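Rhamnosidase B (Bacillus sp., PDB 2OKX) probably hydrolyses terminal alpha-L-rhamnose residues from glycosides, as a family 78 alpha-L-rhamnosidase that works with inversion at the anomeric carbon. Local coordinates at residues A[695-707]-A[765-777]. Numbering follows the deposited sequence.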
ATOM      1  N   VAL A 695      17.862  -6.332 -20.836  1.00 33.96           N
ATOM      2  CA  VAL A 695      18.283  -6.218 -19.445  1.00 31.90           C
ATOM      3  C   VAL A 695      18.594  -7.632 -18.953  1.00 30.48           C
ATOM      4  O   VAL A 695      17.730  -8.510 -18.958  1.00 30.11           O
ATOM      5  CB  VAL A 695      17.178  -5.580 -18.581  1.00 32.05           C
ATOM      6  CG1 VAL A 695      17.660  -5.428 -17.145  1.00 30.30           C
ATOM      7  CG2 VAL A 695      16.798  -4.219 -19.161  1.00 31.30           C
ATOM      8  N   THR A 696      19.832  -7.842 -18.528  1.00 29.96           N
ATOM      9  CA  THR A 696      20.281  -9.157 -18.089  1.00 30.77           C
ATOM     10  C   THR A 696      19.472  -9.839 -16.988  1.00 29.63           C
ATOM     11  O   THR A 696      19.046 -10.980 -17.160  1.00 29.11           O
ATOM     12  CB  THR A 696      21.767  -9.114 -17.665  1.00 31.50           C
ATOM     13  OG1 THR A 696      22.549  -8.543 -18.723  1.00 34.74           O
ATOM     14  CG2 THR A 696      22.287 -10.523 -17.388  1.00 32.60           C
ATOM     15  N   HIS A 697      19.238  -9.158 -15.868  1.00 29.75           N
ATOM     16  CA  HIS A 697      18.501  -9.807 -14.785  1.00 28.51           C
ATOM     17  C   HIS A 697      17.164 -10.441 -15.179  1.00 28.49           C
ATOM     18  O   HIS A 697      16.882 -11.567 -14.769  1.00 28.38           O
ATOM     19  CB  HIS A 697      18.331  -8.865 -13.575  1.00 28.25           C
ATOM     20  CG  HIS A 697      17.557  -7.614 -13.856  1.00 27.42           C
ATOM     21  ND1 HIS A 697      16.264  -7.624 -14.335  1.00 27.77           N
ATOM     22  CD2 HIS A 697      17.876  -6.312 -13.665  1.00 27.30           C
ATOM     23  CE1 HIS A 697      15.821  -6.383 -14.424  1.00 27.20           C
ATOM     24  NE2 HIS A 697      16.778  -5.568 -14.024  1.00 27.52           N
ATOM     25  N   GLN A 698      16.343  -9.761 -15.977  1.00 27.89           N
ATOM     26  CA  GLN A 698      15.069 -10.367 -16.363  1.00 28.20           C
ATOM     27  C   GLN A 698      15.240 -11.468 -17.406  1.00 28.74           C
ATOM     28  O   GLN A 698      14.374 -12.328 -17.563  1.00 27.72           O
ATOM     29  CB  GLN A 698      14.064  -9.312 -16.848  1.00 29.33           C
ATOM     30  CG  GLN A 698      14.579  -8.300 -17.858  1.00 30.28           C
ATOM     31  CD  GLN A 698      13.515  -7.266 -18.201  1.00 32.43           C
ATOM     32  OE1 GLN A 698      12.845  -6.739 -17.314  1.00 33.39           O
ATOM     33  NE2 GLN A 698      13.361  -6.969 -19.487  1.00 31.90           N
ATOM     34  N   ASN A 699      16.359 -11.448 -18.119  1.00 30.26           N
ATOM     35  CA  ASN A 699      16.624 -12.492 -19.101  1.00 30.57           C
ATOM     36  C   ASN A 699      16.910 -13.768 -18.310  1.00 29.57           C
ATOM     37  O   ASN A 699      16.442 -14.852 -18.657  1.00 28.91           O
ATOM     38  CB  ASN A 699      17.829 -12.115 -19.963  1.00 31.47           C
ATOM     39  CG  ASN A 699      17.423 -11.467 -21.272  1.00 33.21           C
ATOM     40  OD1 ASN A 699      17.122 -12.157 -22.250  1.00 33.23           O
ATOM     41  ND2 ASN A 699      17.392 -10.138 -21.295  1.00 28.98           N
ATOM     42  N   LEU A 700      17.668 -13.613 -17.229  1.00 30.06           N
ATOM     43  CA  LEU A 700      18.024 -14.730 -16.361  1.00 29.60           C
ATOM     44  C   LEU A 700      16.793 -15.311 -15.666  1.00 30.30           C
ATOM     45  O   LEU A 700      16.630 -16.528 -15.592  1.00 29.68           O
ATOM     46  CB  LEU A 700      19.044 -14.269 -15.320  1.00 29.34           C
ATOM     47  CG  LEU A 700      20.412 -13.829 -15.854  1.00 30.88           C
ATOM     48  CD1 LEU A 700      21.184 -13.107 -14.766  1.00 28.52           C
ATOM     49  CD2 LEU A 700      21.187 -15.048 -16.357  1.00 30.09           C
ATOM     50  N   PHE A 701      15.922 -14.442 -15.155  1.00 29.21           N
ATOM     51  CA  PHE A 701      14.722 -14.908 -14.477  1.00 29.21           C
ATOM     52  C   PHE A 701      13.741 -15.575 -15.438  1.00 28.99           C
ATOM     53  O   PHE A 701      12.949 -16.424 -15.033  1.00 29.23           O
ATOM     54  CB  PHE A 701      14.044 -13.753 -13.728  1.00 29.64           C
ATOM     55  CG  PHE A 701      14.577 -13.537 -12.333  1.00 30.79           C
ATOM     56  CD1 PHE A 701      14.923 -12.264 -11.891  1.00 31.19           C
ATOM     57  CD2 PHE A 701      14.720 -14.610 -11.456  1.00 31.21           C
ATOM     58  CE1 PHE A 701      15.404 -12.057 -10.599  1.00 29.63           C
ATOM     59  CE2 PHE A 701      15.200 -14.415 -10.159  1.00 33.17           C
ATOM     60  CZ  PHE A 701      15.543 -13.134  -9.729  1.00 31.19           C
ATOM     61  N   LEU A 702      13.787 -15.202 -16.712  1.00 28.79           N
ATOM     62  CA  LEU A 702      12.894 -15.825 -17.685  1.00 28.79           C
ATOM     63  C   LEU A 702      13.301 -17.290 -17.842  1.00 29.12           C
ATOM     64  O   LEU A 702      12.453 -18.174 -17.962  1.00 28.04           O
ATOM     65  CB  LEU A 702      12.977 -15.113 -19.039  1.00 30.44           C
ATOM     66  CG  LEU A 702      12.142 -15.723 -20.175  1.00 30.29           C
ATOM     67  CD1 LEU A 702      10.711 -15.966 -19.721  1.00 31.12           C
ATOM     68  CD2 LEU A 702      12.166 -14.786 -21.374  1.00 29.50           C
ATOM     69  N   VAL A 703      14.604 -17.540 -17.832  1.00 29.70           N
ATOM     70  CA  VAL A 703      15.106 -18.903 -17.950  1.00 31.88           C
ATOM     71  C   VAL A 703      14.539 -19.734 -16.804  1.00 31.69           C
ATOM     72  O   VAL A 703      13.917 -20.775 -17.027  1.00 30.88           O
ATOM     73  CB  VAL A 703      16.648 -18.943 -17.876  1.00 32.45           C
ATOM     74  CG1 VAL A 703      17.134 -20.389 -17.829  1.00 34.19           C
ATOM     75  CG2 VAL A 703      17.244 -18.224 -19.081  1.00 33.61           C
ATOM     76  N   LYS A 704      14.739 -19.257 -15.579  1.00 32.74           N
ATOM     77  CA  LYS A 704      14.253 -19.971 -14.403  1.00 33.09           C
ATOM     78  C   LYS A 704      12.734 -20.107 -14.394  1.00 32.89           C
ATOM     79  O   LYS A 704      12.204 -21.128 -13.963  1.00 33.33           O
ATOM     80  CB  LYS A 704      14.713 -19.278 -13.116  1.00 35.12           C
ATOM     81  CG  LYS A 704      14.359 -20.064 -11.859  1.00 36.91           C
ATOM     82  CD  LYS A 704      14.724 -19.314 -10.595  1.00 41.15           C
ATOM     83  CE  LYS A 704      14.115 -19.990  -9.370  1.00 41.28           C
ATOM     84  NZ  LYS A 704      14.287 -19.162  -8.145  1.00 45.98           N
ATOM     85  N   ALA A 705      12.035 -19.076 -14.866  1.00 32.81           N
ATOM     86  CA  ALA A 705      10.577 -19.107 -14.911  1.00 32.17           C
ATOM     87  C   ALA A 705      10.117 -20.204 -15.869  1.00 32.20           C
ATOM     88  O   ALA A 705       9.178 -20.944 -15.581  1.00 32.58           O
ATOM     89  CB  ALA A 705      10.038 -17.757 -15.363  1.00 32.04           C
ATOM     90  N   LEU A 706      10.786 -20.300 -17.012  1.00 33.04           N
ATOM     91  CA  LEU A 706      10.458 -21.314 -18.010  1.00 33.23           C
ATOM     92  C   LEU A 706      10.626 -22.710 -17.421  1.00 32.10           C
ATOM     93  O   LEU A 706       9.836 -23.612 -17.697  1.00 32.04           O
ATOM     94  CB  LEU A 706      11.368 -21.156 -19.228  1.00 31.99           C
ATOM     95  CG  LEU A 706      11.099 -19.919 -20.085  1.00 32.07           C
ATOM     96  CD1 LEU A 706      12.294 -19.631 -20.979  1.00 29.86           C
ATOM     97  CD2 LEU A 706       9.832 -20.146 -20.898  1.00 29.44           C
ATOM     98  N   ARG A 707      11.663 -22.880 -16.610  1.00 32.12           N
ATOM     99  CA  ARG A 707      11.929 -24.168 -15.980  1.00 32.91           C
ATOM    100  C   ARG A 707      10.988 -24.421 -14.804  1.00 34.15           C
ATOM    101  O   ARG A 707      10.426 -25.511 -14.673  1.00 33.63           O
ATOM    102  CB  ARG A 707      13.390 -24.231 -15.532  1.00 33.37           C
ATOM    103  CG  ARG A 707      14.351 -24.294 -16.705  1.00 35.23           C
ATOM    104  CD  ARG A 707      15.784 -24.030 -16.301  1.00 37.80           C
ATOM    105  NE  ARG A 707      16.692 -24.228 -17.429  1.00 38.80           N
ATOM    106  CZ  ARG A 707      17.956 -23.818 -17.455  1.00 39.52           C
ATOM    107  NH1 ARG A 707      18.703 -24.050 -18.526  1.00 40.22           N
ATOM    108  NH2 ARG A 707      18.471 -23.168 -16.418  1.00 39.83           N
ATOM    109  N   GLN A 765      23.638  -7.447  -8.031  1.00 28.07           N
ATOM    110  CA  GLN A 765      22.313  -7.952  -8.365  1.00 28.17           C
ATOM    111  C   GLN A 765      22.305  -8.929  -9.539  1.00 28.32           C
ATOM    112  O   GLN A 765      21.807 -10.049  -9.428  1.00 28.51           O
ATOM    113  CB  GLN A 765      21.363  -6.784  -8.672  1.00 28.41           C
ATOM    114  CG  GLN A 765      20.952  -5.930  -7.462  1.00 28.07           C
ATOM    115  CD  GLN A 765      21.929  -4.812  -7.132  1.00 29.44           C
ATOM    116  OE1 GLN A 765      21.599  -3.891  -6.380  1.00 32.10           O
ATOM    117  NE2 GLN A 765      23.133  -4.885  -7.686  1.00 27.91           N
ATOM    118  N   THR A 766      22.848  -8.498 -10.671  1.00 28.04           N
ATOM    119  CA  THR A 766      22.874  -9.346 -11.853  1.00 27.75           C
ATOM    120  C   THR A 766      23.626 -10.649 -11.617  1.00 27.47           C
ATOM    121  O   THR A 766      23.212 -11.702 -12.095  1.00 26.45           O
ATOM    122  CB  THR A 766      23.501  -8.602 -13.045  1.00 29.36           C
ATOM    123  OG1 THR A 766      22.709  -7.445 -13.343  1.00 29.45           O
ATOM    124  CG2 THR A 766      23.552  -9.508 -14.275  1.00 27.13           C
ATOM    125  N   GLN A 767      24.725 -10.573 -10.874  1.00 29.43           N
ATOM    126  CA  GLN A 767      25.528 -11.756 -10.582  1.00 31.56           C
ATOM    127  C   GLN A 767      24.746 -12.719  -9.687  1.00 31.51           C
ATOM    128  O   GLN A 767      24.728 -13.928  -9.926  1.00 31.69           O
ATOM    129  CB  GLN A 767      26.834 -11.359  -9.888  1.00 33.45           C
ATOM    130  CG  GLN A 767      27.579 -10.193 -10.528  1.00 34.47           C
ATOM    131  CD  GLN A 767      27.641 -10.283 -12.043  1.00 37.46           C
ATOM    132  OE1 GLN A 767      27.976 -11.328 -12.604  1.00 36.10           O
ATOM    133  NE2 GLN A 767      27.326  -9.177 -12.713  1.00 34.21           N
ATOM    134  N   VAL A 768      24.105 -12.177  -8.652  1.00 29.11           N
ATOM    135  CA  VAL A 768      23.321 -12.997  -7.736  1.00 27.34           C
ATOM    136  C   VAL A 768      22.216 -13.725  -8.495  1.00 26.05           C
ATOM    137  O   VAL A 768      21.994 -14.918  -8.292  1.00 26.68           O
ATOM    138  CB  VAL A 768      22.682 -12.137  -6.613  1.00 26.47           C
ATOM    139  CG1 VAL A 768      21.693 -12.972  -5.811  1.00 26.81           C
ATOM    140  CG2 VAL A 768      23.763 -11.596  -5.693  1.00 26.67           C
ATOM    141  N   VAL A 769      21.526 -13.006  -9.373  1.00 24.39           N
ATOM    142  CA  VAL A 769      20.446 -13.606 -10.148  1.00 24.77           C
ATOM    143  C   VAL A 769      20.964 -14.705 -11.073  1.00 26.06           C
ATOM    144  O   VAL A 769      20.313 -15.734 -11.245  1.00 26.81           O
ATOM    145  CB  VAL A 769      19.695 -12.542 -10.988  1.00 24.94           C
ATOM    146  CG1 VAL A 769      18.629 -13.207 -11.841  1.00 21.87           C
ATOM    147  CG2 VAL A 769      19.054 -11.511 -10.065  1.00 23.30           C
ATOM    148  N   ALA A 770      22.129 -14.488 -11.672  1.00 27.36           N
ATOM    149  CA  ALA A 770      22.709 -15.485 -12.566  1.00 29.78           C
ATOM    150  C   ALA A 770      22.995 -16.762 -11.773  1.00 30.11           C
ATOM    151  O   ALA A 770      22.801 -17.876 -12.266  1.00 30.59           O
ATOM    152  CB  ALA A 770      23.996 -14.950 -13.185  1.00 27.43           C
ATOM    153  N   TYR A 771      23.444 -16.585 -10.537  1.00 30.95           N
ATOM    154  CA  TYR A 771      23.757 -17.705  -9.661  1.00 32.10           C
ATOM    155  C   TYR A 771      22.500 -18.490  -9.284  1.00 32.49           C
ATOM    156  O   TYR A 771      22.476 -19.719  -9.373  1.00 31.18           O
ATOM    157  CB  TYR A 771      24.434 -17.188  -8.392  1.00 32.92           C
ATOM    158  CG  TYR A 771      24.961 -18.274  -7.481  1.00 33.81           C
ATOM    159  CD1 TYR A 771      26.127 -18.972  -7.797  1.00 34.36           C
ATOM    160  CD2 TYR A 771      24.298 -18.600  -6.300  1.00 32.29           C
ATOM    161  CE1 TYR A 771      26.621 -19.971  -6.956  1.00 34.39           C
ATOM    162  CE2 TYR A 771      24.780 -19.592  -5.455  1.00 34.00           C
ATOM    163  CZ  TYR A 771      25.941 -20.274  -5.787  1.00 33.89           C
ATOM    164  OH  TYR A 771      26.413 -21.259  -4.952  1.00 33.61           O
ATOM    165  N   LEU A 772      21.459 -17.776  -8.865  1.00 31.19           N
ATOM    166  CA  LEU A 772      20.201 -18.402  -8.464  1.00 31.05           C
ATOM    167  C   LEU A 772      19.447 -19.075  -9.598  1.00 31.60           C
ATOM    168  O   LEU A 772      18.770 -20.079  -9.387  1.00 31.75           O
ATOM    169  CB  LEU A 772      19.267 -17.372  -7.823  1.00 31.07           C
ATOM    170  CG  LEU A 772      19.561 -16.903  -6.401  1.00 31.03           C
ATOM    171  CD1 LEU A 772      18.579 -15.804  -6.020  1.00 33.01           C
ATOM    172  CD2 LEU A 772      19.444 -18.073  -5.445  1.00 31.35           C
ATOM    173  N   CYS A 773      19.544 -18.515 -10.798  1.00 31.74           N
ATOM    174  CA  CYS A 773      18.838 -19.076 -11.938  1.00 33.87           C
ATOM    175  C   CYS A 773      19.549 -20.271 -12.568  1.00 34.67           C
ATOM    176  O   CYS A 773      19.012 -20.914 -13.464  1.00 34.31           O
ATOM    177  CB  CYS A 773      18.596 -17.982 -12.982  1.00 35.15           C
ATOM    178  SG  CYS A 773      17.440 -16.705 -12.406  1.00 36.29           S
ATOM    179  N   GLY A 774      20.750 -20.567 -12.086  1.00 36.92           N
ATOM    180  CA  GLY A 774      21.498 -21.698 -12.610  1.00 40.35           C
ATOM    181  C   GLY A 774      22.053 -21.475 -14.003  1.00 42.98           C
ATOM    182  O   GLY A 774      22.314 -22.430 -14.735  1.00 43.04           O
ATOM    183  N   VAL A 775      22.227 -20.211 -14.373  1.00 44.63           N
ATOM    184  CA  VAL A 775      22.764 -19.868 -15.682  1.00 45.84           C
ATOM    185  C   VAL A 775      24.283 -19.889 -15.604  1.00 47.64           C
ATOM    186  O   VAL A 775      24.963 -20.233 -16.570  1.00 47.54           O
ATOM    187  CB  VAL A 775      22.291 -18.464 -16.129  1.00 45.83           C
ATOM    188  CG1 VAL A 775      23.052 -18.022 -17.369  1.00 45.49           C
ATOM    189  CG2 VAL A 775      20.798 -18.492 -16.416  1.00 43.99           C
ATOM    190  N   ALA A 776      24.807 -19.519 -14.440  1.00 49.07           N
ATOM    191  CA  ALA A 776      26.245 -19.504 -14.220  1.00 51.85           C
ATOM    192  C   ALA A 776      26.680 -20.870 -13.703  1.00 53.97           C
ATOM    193  O   ALA A 776      26.426 -21.217 -12.550  1.00 54.81           O
ATOM    194  CB  ALA A 776      26.610 -18.419 -13.213  1.00 50.91           C
ATOM    195  N   GLN A 777      27.330 -21.645 -14.564  1.00 55.92           N
ATOM    196  CA  GLN A 777      27.796 -22.977 -14.196  1.00 57.37           C
ATOM    197  C   GLN A 777      29.314 -23.067 -14.289  1.00 57.29           C
ATOM    198  O   GLN A 777      29.968 -22.186 -14.846  1.00 57.26           O
ATOM    199  CB  GLN A 777      27.163 -24.026 -15.114  1.00 58.99           C
ATOM    200  CG  GLN A 777      25.644 -24.095 -15.042  1.00 61.19           C
ATOM    201  CD  GLN A 777      25.143 -24.584 -13.696  1.00 63.12           C
ATOM    202  OE1 GLN A 777      25.420 -23.980 -12.659  1.00 64.40           O
ATOM    203  NE2 GLN A 777      24.400 -25.684 -13.706  1.00 63.83           N
TER
HETATM  204  O   HOH W   1      20.617  -6.807 -15.259  1.00 28.05           O
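Leu700 reaches from helix 696-707 toward 765-777, and its two methyls point to different partners. Leu700 CB lies 3.7 Å from Val769 CG1. Beyond it, CG stands anti to the carbonyl carbon (chi1 -65°) and the chain forks: Leu700 CD1 rests on the backbone of Ala770, 3.5 Å from Ala770 N, while Leu700 CD2 presses on Val775 CG2 at 3.5 Å, tighter than an ordinary carbon contact. Val775 gets there because the chain leaves helical geometry at Gly774, whose phi is positive; Val775 N bonds back to Ala770 O (3.2 Å) and Gly774 N weakly to Tyr771 O, a Schellman motif. The axes of 696-707 and 765-772 run nearly parallel, 13° apart and 9.1 Å at closest approach, consistent with two neighbours in the same layer of the (alpha/alpha)6 barrel (six-hairpin glycosidase fold) of the catalytic domain. The same methyl, Val769 CG1, also lies over the centre of the ring of the next residue, Phe701, 3.7 Å from the centroid and 12° off its normal, a CH-pi contact; Cys773 SG approaches this ring obliquely, and Phe632 of helix 627-644 meets it edge-to-face. At the N-terminal end a water accepts from His697 N (2.8 Å) and donates to Thr766 OG1, which is also hydrogen-bonded to Asp750 OD1.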